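Local coordinates for protein allergen Bos d 2 (Bos taurus, PDB 4WFU) that probably carries pheromones as a secreted lipocalin, a beta-barrel protein of a family that binds small odorant-like molecules, at residues I19-D24 with T111-G116; S50-F55 with T67-R72; E15-Y20 with N147-D152. All coordinates share one frame; numbering follows the deposited sequence.

Contact 1. Residues I19-D24 with T111-G116; sequences IYAAAD and TKMTEG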
loop_
_atom_site.group_PDB
_atom_site.type_symbol
_atom_site.label_atom_id
_atom_site.label_comp_id
_atom_site.label_asym_id
_atom_site.label_seq_id
_atom_site.Cartn_x
_atom_site.Cartn_y
_atom_site.Cartn_z
ATOM N N ILE A 19 4.595 2.359 -6.562
ATOM C CA ILE A 19 5.286 3.531 -7.110
ATOM C C ILE A 19 5.514 4.557 -6.003
ATOM O O ILE A 19 6.644 4.969 -5.752
ATOM C CB ILE A 19 4.486 4.202 -8.245
ATOM C CG1 ILE A 19 3.975 3.166 -9.244
ATOM C CG2 ILE A 19 5.360 5.243 -8.967
ATOM C CD1 ILE A 19 5.072 2.349 -9.872
ATOM N N TYR A 20 4.429 4.941 -5.336
ATOM C CA TYR A 20 4.467 5.975 -4.303
ATOM C C TYR A 20 3.824 5.525 -3.007
ATOM O O TYR A 20 2.941 4.667 -3.008
ATOM C CB TYR A 20 3.712 7.228 -4.756
ATOM C CG TYR A 20 4.320 7.930 -5.953
ATOM C CD1 TYR A 20 5.494 8.665 -5.833
ATOM C CD2 TYR A 20 3.700 7.879 -7.198
ATOM C CE1 TYR A 20 6.046 9.325 -6.950
ATOM C CE2 TYR A 20 4.248 8.529 -8.302
ATOM C CZ TYR A 20 5.411 9.247 -8.169
ATOM O OH TYR A 20 5.943 9.891 -9.271
ATOM N N ALA A 21 4.257 6.144 -1.914
ATOM C CA ALA A 21 3.545 6.072 -0.637
ATOM C C ALA A 21 3.558 7.472 -0.032
ATOM O O ALA A 21 4.407 8.300 -0.387
ATOM C CB ALA A 21 4.209 5.069 0.299
ATOM N N ALA A 22 2.616 7.734 0.865
ATOM C CA ALA A 22 2.496 9.022 1.532
ATOM C C ALA A 22 1.949 8.782 2.927
ATOM O O ALA A 22 1.128 7.896 3.117
ATOM C CB ALA A 22 1.557 9.938 0.758
ATOM N N ALA A 23 2.390 9.582 3.891
ATOM C CA ALA A 23 1.973 9.396 5.280
ATOM C C ALA A 23 2.084 10.701 6.049
ATOM O O ALA A 23 2.971 11.509 5.773
ATOM C CB ALA A 23 2.832 8.326 5.941
ATOM N N ASP A 24 1.200 10.905 7.024
ATOM C CA ASP A 24 1.325 12.078 7.880
ATOM C C ASP A 24 2.606 11.995 8.708
ATOM O O ASP A 24 3.332 12.975 8.846
ATOM C CB ASP A 24 0.071 12.327 8.744
ATOM C CG ASP A 24 -0.388 11.103 9.532
ATOM O OD1 ASP A 24 0.294 10.057 9.541
ATOM O OD2 ASP A 24 -1.453 11.207 10.188
ATOM N N THR A 111 -0.669 6.397 12.517
ATOM C CA THR A 111 -0.166 6.905 11.245
ATOM C C THR A 111 -1.217 6.664 10.177
ATOM O O THR A 111 -1.774 5.569 10.087
ATOM C CB THR A 111 1.157 6.231 10.839
ATOM O OG1 THR A 111 2.147 6.488 11.843
ATOM C CG2 THR A 111 1.655 6.773 9.485
ATOM N N LYS A 112 -1.506 7.697 9.393
ATOM C CA LYS A 112 -2.407 7.583 8.261
ATOM C C LYS A 112 -1.555 7.650 6.997
ATOM O O LYS A 112 -0.740 8.552 6.848
ATOM C CB LYS A 112 -3.403 8.737 8.255
ATOM C CG LYS A 112 -4.185 8.895 9.548
ATOM C CD LYS A 112 -4.803 10.281 9.633
ATOM C CE LYS A 112 -5.939 10.450 8.636
ATOM N NZ LYS A 112 -6.561 11.802 8.737
ATOM N N MET A 113 -1.741 6.696 6.100
ATOM C CA MET A 113 -0.904 6.640 4.908
ATOM C C MET A 113 -1.618 6.006 3.732
ATOM O O MET A 113 -2.616 5.310 3.898
ATOM C CB MET A 113 0.384 5.871 5.200
ATOM C CG MET A 113 0.179 4.389 5.378
ATOM S SD MET A 113 1.717 3.462 5.549
ATOM C CE MET A 113 2.250 3.313 3.847
ATOM N N THR A 114 -1.103 6.277 2.532
ATOM C CA THR A 114 -1.613 5.635 1.337
ATOM C C THR A 114 -0.475 5.011 0.557
ATOM O O THR A 114 0.700 5.382 0.705
ATOM C CB THR A 114 -2.305 6.640 0.398
ATOM O OG1 THR A 114 -1.353 7.634 -0.005
ATOM C CG2 THR A 114 -3.494 7.308 1.098
ATOM N N GLU A 115 -0.843 4.068 -0.294
ATOM C CA GLU A 115 0.090 3.468 -1.230
ATOM C C GLU A 115 -0.512 3.516 -2.626
ATOM O O GLU A 115 -1.679 3.189 -2.816
ATOM C CB GLU A 115 0.385 2.030 -0.828
ATOM C CG GLU A 115 0.973 1.922 0.559
ATOM C CD GLU A 115 0.977 0.498 1.085
ATOM O OE1 GLU A 115 -0.064 -0.182 0.988
ATOM O OE2 GLU A 115 2.039 0.064 1.571
ATOM N N GLY A 116 0.282 3.943 -3.605
ATOM C CA GLY A 116 -0.163 3.922 -4.985
ATOM C C GLY A 116 0.550 2.827 -5.754
ATOM O O GLY A 116 1.759 2.911 -5.989
#

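Contact 2. Residues S50-F55 with T67-R72; sequences SLSITF and TEVAKR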
loop_
_atom_site.group_PDB
_atom_site.type_symbol
_atom_site.label_atom_id
_atom_site.label_comp_id
_atom_site.label_asym_id
_atom_site.label_seq_id
_atom_site.Cartn_x
_atom_site.Cartn_y
_atom_site.Cartn_z
ATOM N N SER A 50 -10.251 -12.398 2.321
ATOM C CA SER A 50 -8.916 -12.084 2.811
ATOM C C SER A 50 -8.062 -11.651 1.633
ATOM O O SER A 50 -8.299 -12.069 0.501
ATOM C CB SER A 50 -8.264 -13.296 3.475
ATOM O OG SER A 50 -8.868 -13.576 4.728
ATOM N N LEU A 51 -7.067 -10.817 1.910
ATOM C CA LEU A 51 -6.065 -10.474 0.905
ATOM C C LEU A 51 -4.742 -11.074 1.347
ATOM O O LEU A 51 -4.300 -10.840 2.468
ATOM C CB LEU A 51 -5.917 -8.956 0.760
ATOM C CG LEU A 51 -7.153 -8.147 0.369
ATOM C CD1 LEU A 51 -6.815 -6.670 0.244
ATOM C CD2 LEU A 51 -7.750 -8.676 -0.925
ATOM N N SER A 52 -4.124 -11.864 0.477
ATOM C CA SER A 52 -2.787 -12.382 0.735
ATOM C C SER A 52 -1.810 -11.487 -0.010
ATOM O O SER A 52 -1.799 -11.470 -1.239
ATOM C CB SER A 52 -2.663 -13.822 0.238
ATOM O OG SER A 52 -1.393 -14.367 0.561
ATOM N N ILE A 53 -1.006 -10.737 0.738
ATOM C CA ILE A 53 -0.153 -9.711 0.143
ATOM C C ILE A 53 1.315 -10.078 0.247
ATOM O O ILE A 53 1.847 -10.240 1.339
ATOM C CB ILE A 53 -0.360 -8.353 0.831
ATOM C CG1 ILE A 53 -1.835 -7.957 0.795
ATOM C CG2 ILE A 53 0.492 -7.276 0.142
ATOM C CD1 ILE A 53 -2.163 -6.740 1.628
ATOM N N THR A 54 1.966 -10.208 -0.902
ATOM C CA THR A 54 3.383 -10.541 -0.956
ATOM C C THR A 54 4.186 -9.276 -1.248
ATOM O O THR A 54 3.820 -8.495 -2.121
ATOM C CB THR A 54 3.630 -11.628 -2.023
ATOM O OG1 THR A 54 2.894 -12.810 -1.659
ATOM C CG2 THR A 54 5.109 -11.966 -2.130
ATOM N N PHE A 55 5.251 -9.053 -0.487
ATOM C CA PHE A 55 6.017 -7.814 -0.604
ATOM C C PHE A 55 7.379 -7.984 0.040
ATOM O O PHE A 55 7.594 -8.921 0.820
ATOM C CB PHE A 55 5.276 -6.667 0.094
ATOM C CG PHE A 55 5.073 -6.886 1.583
ATOM C CD1 PHE A 55 4.049 -7.703 2.050
ATOM C CD2 PHE A 55 5.902 -6.263 2.506
ATOM C CE1 PHE A 55 3.857 -7.901 3.430
ATOM C CE2 PHE A 55 5.720 -6.452 3.870
ATOM C CZ PHE A 55 4.691 -7.276 4.335
ATOM N N THR A 67 4.904 -12.695 3.061
ATOM C CA THR A 67 3.501 -12.758 2.685
ATOM C C THR A 67 2.657 -12.574 3.942
ATOM O O THR A 67 2.756 -13.362 4.884
ATOM C CB THR A 67 3.146 -14.088 2.004
ATOM O OG1 THR A 67 3.912 -14.216 0.800
ATOM C CG2 THR A 67 1.663 -14.138 1.660
ATOM N N GLU A 68 1.854 -11.516 3.963
ATOM C CA GLU A 68 0.960 -11.252 5.084
ATOM C C GLU A 68 -0.507 -11.291 4.649
ATOM O O GLU A 68 -0.861 -10.804 3.577
ATOM C CB GLU A 68 1.294 -9.908 5.731
ATOM C CG GLU A 68 2.740 -9.767 6.197
ATOM C CD GLU A 68 3.120 -10.745 7.298
ATOM O OE1 GLU A 68 2.289 -10.987 8.193
ATOM O OE2 GLU A 68 4.250 -11.280 7.261
ATOM N N VAL A 69 -1.364 -11.875 5.481
ATOM C CA VAL A 69 -2.770 -11.997 5.122
ATOM C C VAL A 69 -3.605 -10.998 5.902
ATOM O O VAL A 69 -3.588 -10.990 7.142
ATOM C CB VAL A 69 -3.311 -13.414 5.415
ATOM C CG1 VAL A 69 -4.740 -13.540 4.918
ATOM C CG2 VAL A 69 -2.430 -14.454 4.769
ATOM N N ALA A 70 -4.339 -10.165 5.175
ATOM C CA ALA A 70 -5.229 -9.183 5.783
ATOM C C ALA A 70 -6.660 -9.707 5.726
ATOM O O ALA A 70 -7.150 -10.071 4.658
ATOM C CB ALA A 70 -5.123 -7.856 5.040
ATOM N N LYS A 71 -7.324 -9.746 6.875
ATOM C CA LYS A 71 -8.681 -10.282 6.950
ATOM C C LYS A 71 -9.714 -9.185 6.787
ATOM O O LYS A 71 -9.576 -8.102 7.347
ATOM C CB LYS A 71 -8.901 -10.993 8.291
ATOM C CG LYS A 71 -8.047 -12.240 8.469
ATOM C CD LYS A 71 -8.479 -13.002 9.729
ATOM C CE LYS A 71 -7.696 -14.291 9.912
ATOM N NZ LYS A 71 -8.031 -14.965 11.205
ATOM N N ARG A 72 -10.768 -9.476 6.035
ATOM C CA ARG A 72 -11.838 -8.505 5.854
ATOM C C ARG A 72 -12.463 -8.118 7.189
ATOM O O ARG A 72 -12.751 -8.975 8.024
ATOM C CB ARG A 72 -12.916 -9.062 4.919
ATOM C CG ARG A 72 -14.251 -8.332 5.001
ATOM C CD ARG A 72 -15.191 -8.788 3.889
ATOM N NE ARG A 72 -14.760 -8.300 2.585
ATOM C CZ ARG A 72 -15.014 -8.903 1.430
ATOM N NH1 ARG A 72 -15.684 -10.049 1.407
ATOM N NH2 ARG A 72 -14.585 -8.365 0.291
#

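Contact 3. Residues E15-Y20 with N147-D152; sequences EWRIIY and NLIKTD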
loop_
_atom_site.group_PDB
_atom_site.type_symbol
_atom_site.label_atom_id
_atom_site.label_comp_id
_atom_site.label_asym_id
_atom_site.label_seq_id
_atom_site.Cartn_x
_atom_site.Cartn_y
_atom_site.Cartn_z
ATOM N N GLU A 15 -0.146 -8.736 -10.043
ATOM C CA GLU A 15 1.260 -8.557 -9.723
ATOM C C GLU A 15 1.599 -7.076 -9.631
ATOM O O GLU A 15 2.259 -6.513 -10.503
ATOM C CB GLU A 15 2.144 -9.262 -10.751
ATOM C CG GLU A 15 2.089 -10.776 -10.634
ATOM C CD GLU A 15 2.987 -11.471 -11.646
ATOM O OE1 GLU A 15 3.536 -10.783 -12.530
ATOM O OE2 GLU A 15 3.148 -12.705 -11.555
ATOM N N TRP A 16 1.141 -6.459 -8.552
ATOM C CA TRP A 16 1.284 -5.033 -8.331
ATOM C C TRP A 16 2.695 -4.653 -7.912
ATOM O O TRP A 16 3.371 -5.406 -7.214
ATOM C CB TRP A 16 0.318 -4.591 -7.221
ATOM C CG TRP A 16 -1.136 -4.777 -7.539
ATOM C CD1 TRP A 16 -1.961 -5.765 -7.075
ATOM C CD2 TRP A 16 -1.943 -3.941 -8.378
ATOM N NE1 TRP A 16 -3.229 -5.595 -7.577
ATOM C CE2 TRP A 16 -3.244 -4.487 -8.383
ATOM C CE3 TRP A 16 -1.690 -2.788 -9.137
ATOM C CZ2 TRP A 16 -4.290 -3.915 -9.105
ATOM C CZ3 TRP A 16 -2.725 -2.226 -9.849
ATOM C CH2 TRP A 16 -4.010 -2.790 -9.835
ATOM N N ARG A 17 3.131 -3.468 -8.326
ATOM C CA ARG A 17 4.354 -2.879 -7.793
ATOM C C ARG A 17 3.980 -1.544 -7.164
ATOM O O ARG A 17 3.021 -0.906 -7.588
ATOM C CB ARG A 17 5.406 -2.690 -8.899
ATOM C CG ARG A 17 5.024 -1.691 -9.986
ATOM C CD ARG A 17 5.985 -1.828 -11.175
ATOM N NE ARG A 17 5.991 -0.680 -12.081
ATOM C CZ ARG A 17 5.171 -0.534 -13.117
ATOM N NH1 ARG A 17 4.248 -1.452 -13.371
ATOM N NH2 ARG A 17 5.276 0.538 -13.899
ATOM N N ILE A 18 4.727 -1.123 -6.152
ATOM C CA ILE A 18 4.457 0.159 -5.518
ATOM C C ILE A 18 5.272 1.286 -6.172
ATOM O O ILE A 18 6.483 1.174 -6.333
ATOM C CB ILE A 18 4.698 0.113 -3.983
ATOM C CG1 ILE A 18 4.211 1.411 -3.334
ATOM C CG2 ILE A 18 6.188 -0.160 -3.658
ATOM C CD1 ILE A 18 3.827 1.259 -1.828
ATOM N N ILE A 19 4.595 2.359 -6.562
ATOM C CA ILE A 19 5.286 3.531 -7.110
ATOM C C ILE A 19 5.514 4.557 -6.003
ATOM O O ILE A 19 6.644 4.969 -5.752
ATOM C CB ILE A 19 4.486 4.202 -8.245
ATOM C CG1 ILE A 19 3.975 3.166 -9.244
ATOM C CG2 ILE A 19 5.360 5.243 -8.967
ATOM C CD1 ILE A 19 5.072 2.349 -9.872
ATOM N N TYR A 20 4.429 4.941 -5.336
ATOM C CA TYR A 20 4.467 5.975 -4.303
ATOM C C TYR A 20 3.824 5.525 -3.007
ATOM O O TYR A 20 2.941 4.667 -3.008
ATOM C CB TYR A 20 3.712 7.228 -4.756
ATOM C CG TYR A 20 4.320 7.930 -5.953
ATOM C CD1 TYR A 20 5.494 8.665 -5.833
ATOM C CD2 TYR A 20 3.700 7.879 -7.198
ATOM C CE1 TYR A 20 6.046 9.325 -6.950
ATOM C CE2 TYR A 20 4.248 8.529 -8.302
ATOM C CZ TYR A 20 5.411 9.247 -8.169
ATOM O OH TYR A 20 5.943 9.891 -9.271
ATOM N N ASN A 147 8.765 8.426 -3.243
ATOM C CA ASN A 147 8.840 7.541 -4.391
ATOM C C ASN A 147 9.530 6.262 -3.948
ATOM O O ASN A 147 10.697 6.296 -3.556
ATOM C CB ASN A 147 9.620 8.205 -5.537
ATOM C CG ASN A 147 9.780 7.299 -6.740
ATOM O OD1 ASN A 147 10.108 6.124 -6.608
ATOM N ND2 ASN A 147 9.569 7.853 -7.932
ATOM N N LEU A 148 8.812 5.141 -3.999
ATOM C CA LEU A 148 9.369 3.860 -3.574
ATOM C C LEU A 148 9.947 3.059 -4.724
ATOM O O LEU A 148 10.920 2.327 -4.543
ATOM C CB LEU A 148 8.312 3.011 -2.850
ATOM C CG LEU A 148 8.241 3.210 -1.341
ATOM C CD1 LEU A 148 8.012 4.681 -1.005
ATOM C CD2 LEU A 148 7.116 2.348 -0.754
ATOM N N ILE A 149 9.358 3.184 -5.909
ATOM C CA ILE A 149 9.791 2.339 -7.019
ATOM C C ILE A 149 11.266 2.558 -7.351
ATOM O O ILE A 149 11.967 1.621 -7.720
ATOM C CB ILE A 149 8.879 2.487 -8.263
ATOM C CG1 ILE A 149 9.179 1.399 -9.299
ATOM C CG2 ILE A 149 8.991 3.877 -8.858
ATOM C CD1 ILE A 149 8.880 -0.005 -8.825
ATOM N N LYS A 150 11.747 3.783 -7.174
ATOM C CA LYS A 150 13.121 4.108 -7.541
ATOM C C LYS A 150 14.166 3.475 -6.619
ATOM O O LYS A 150 15.331 3.376 -6.994
ATOM C CB LYS A 150 13.325 5.626 -7.646
ATOM C CG LYS A 150 13.347 6.347 -6.314
ATOM C CD LYS A 150 13.418 7.854 -6.530
ATOM C CE LYS A 150 13.501 8.594 -5.209
ATOM N NZ LYS A 150 13.595 10.065 -5.418
ATOM N N THR A 151 13.754 3.046 -5.426
ATOM C CA THR A 151 14.655 2.364 -4.498
ATOM C C THR A 151 14.333 0.870 -4.366
ATOM O O THR A 151 14.921 0.170 -3.543
ATOM C CB THR A 151 14.631 2.999 -3.093
ATOM O OG1 THR A 151 13.336 2.834 -2.496
ATOM C CG2 THR A 151 14.958 4.477 -3.158
ATOM N N ASP A 152 13.411 0.382 -5.189
ATOM C CA ASP A 152 13.014 -1.021 -5.125
ATOM C C ASP A 152 13.971 -1.877 -5.938
ATOM O O ASP A 152 13.747 -2.107 -7.124
ATOM C CB ASP A 152 11.584 -1.201 -5.648
ATOM C CG ASP A 152 11.078 -2.632 -5.497
ATOM O OD1 ASP A 152 11.857 -3.505 -5.075
ATOM O OD2 ASP A 152 9.909 -2.890 -5.837
HETATM O O HOH W 1 7.060 -2.732 -5.744
#

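Contact 1. Residues I19-D24 with T111-G116
The lipocalin barrel is closed here by the antiparallel pairing of strands 17-23 and 110-118, the first and eighth strands along the chain. Tyr20 pairs with Gly116 and Ala22 with Thr114 as hydrogen-bonded pairs, Gly116 N reaching Tyr20 O at 2.8 Å. A classic beta bulge interrupts the regular pairing: Ile19 and Tyr20 both face Gly116, whose O takes Ile19 N at 2.9 Å and, weakly, Tyr20 N. Ala21 and Ala23 lie on the face of Met113 and Glu115, and Ala23 CB rests on Met113 CB at 3.5 Å. On the other face Ala22 CB lies 3.8 Å from Thr114 OG1; the small methyl leaves room for helix 125-137, where Tyr131 and Asn135 bond to that hydroxyl. Past the strand end, Asp24 folds its carboxylate back, chi1 51°, and OD1 receives Lys112 N at 3.0 Å from above the carboxylate plane, while Asp24 N donates to Lys112 O. The Lys112 and Asp24 side chains cross at about a right angle, CD of Lys112 lying 3.5 Å from Asp24 OD2, and Lys112 NZ goes to Arg138 O. Asp24 thus lends a side-chain acceptor where the strand pairing ends, so both backbone polar groups of Lys112 remain bonded.

Contact 2. Residues S50-F55 with T67-R72
Thr54 and Thr67 share one first torsion, chi1 -61° and -62°, which sets each OG1 opposite its own carbonyl carbon and brings the two hydroxyls together across a non-hydrogen-bonded pair. Thr54 OG1 and Thr67 OG1 are 3.0 Å apart and hydrogen-bonded, and either may be the donor. The methyl of Thr67 leans the other way along the strand, CG2 meeting Ser52 OG at 3.3 Å. On this same face Ser50 CB touches Val69 CG1 at 3.8 Å. Short polar and beta-branched side chains suit this partly solvent-exposed surface, since they cover the strands while the threonine hydroxyls bond to each other across the pair.

The opposite face carries Leu51, Ile53, Glu68 and Ala70. Leu51 and Ala70 exchange two backbone bonds, each 2.8 Å between N and O, and Ile53 and Glu68 form a second such pair. The smallness of Ala70 leaves room for Tyr78 of the next strand, which also touches Leu51. Phe55, its CG between backbone N and carbonyl carbon, swings its ring toward strand 62-72, and the ring edge meets the aliphatic part of Glu68, CG lying 3.5 Å from Phe55 CE1. The ring and carboxylate planes stand 68° apart, and Phe82 meets the ring edge-to-face. Alternation of an outward, mostly polar face and an inward, largely apolar one across a regular antiparallel hairpin is typical of the lipocalin barrel, whose interior holds small molecules.

Contact 3. Residues E15-Y20 with N147-D152
Backbone pairing is brief here: Tyr20 faces Asn147 as an antiparallel non-hydrogen-bonded pair, and beyond it the chain turns into the 3-10 segment 149-151, so that Ile19 O collects two amides. Leu148 N reaches Ile19 O at 2.8 Å and Ile149 N at a longer 3.3 Å, both from the same face of the carbonyl plane. The Tyr20 ring lies obliquely against Asn147, Tyr20 CD1 3.8 Å from Asn147 CA, and the ring and amide planes are 72° apart. With CG opposite the backbone N, chi1 178°, the Asn147 amide bends toward the following turn and OD1 accepts Lys150 N at 2.9 Å. This Asx motif, to which a short amide side chain is well suited, anchors the start of the turn. Through the Tyr20-Asn147 pair, strand 145-147 adds a short outer strand beside strand 17-23, as the C-terminal part of a lipocalin commonly does after its helix.

Branched aliphatic side chains pack along strand 17-23. Ile18 and Leu148 are both buried: Ile18 CD1 packs on Leu148 CD2 at 3.6 Å, and Ile18 CG2 also meets that methyl and Leu148 CB. Ile19 and Ile149 run alongside each other in the same direction, with their CG2 methyls 3.9 Å apart. Ile149 CB also sits 3.3 Å from Ile18 O, and Ile149 CD1 touches Arg17 CD and lies at the edge of the guanidinium, near its plane; the charged end of Arg17 bonds to Gly120 O. Farther along, one water bridges the segments, accepting from Ile18 N and donating to Asp152 OD2 at 2.9 Å each. The same Asp152 oxygen forms a salt bridge with Arg40 of strand 38-45.

In the fold
All three contacts reach one antiparallel sheet that curls into the barrel. Contacts 1 and 3 share Ile19 and Tyr20, lying on the two edges of strand 17-23, strand 110-118 along one and the C-terminal segment along the other; their centres are 12 Å apart and they touch, Ala21 CB meeting Leu148 CD1 at 4.0 Å. Contact 2, the hairpin of strands 50-59 and 62-72, comes between their segments along the chain and about 18 Å from each, centre to centre, without touching either. Contacts 1 and 2 join strands of the barrel wall, contact 1 closing it between chain regions far apart in sequence, while contact 3 fastens the C-terminal segment to the outer edge of strand 17-23.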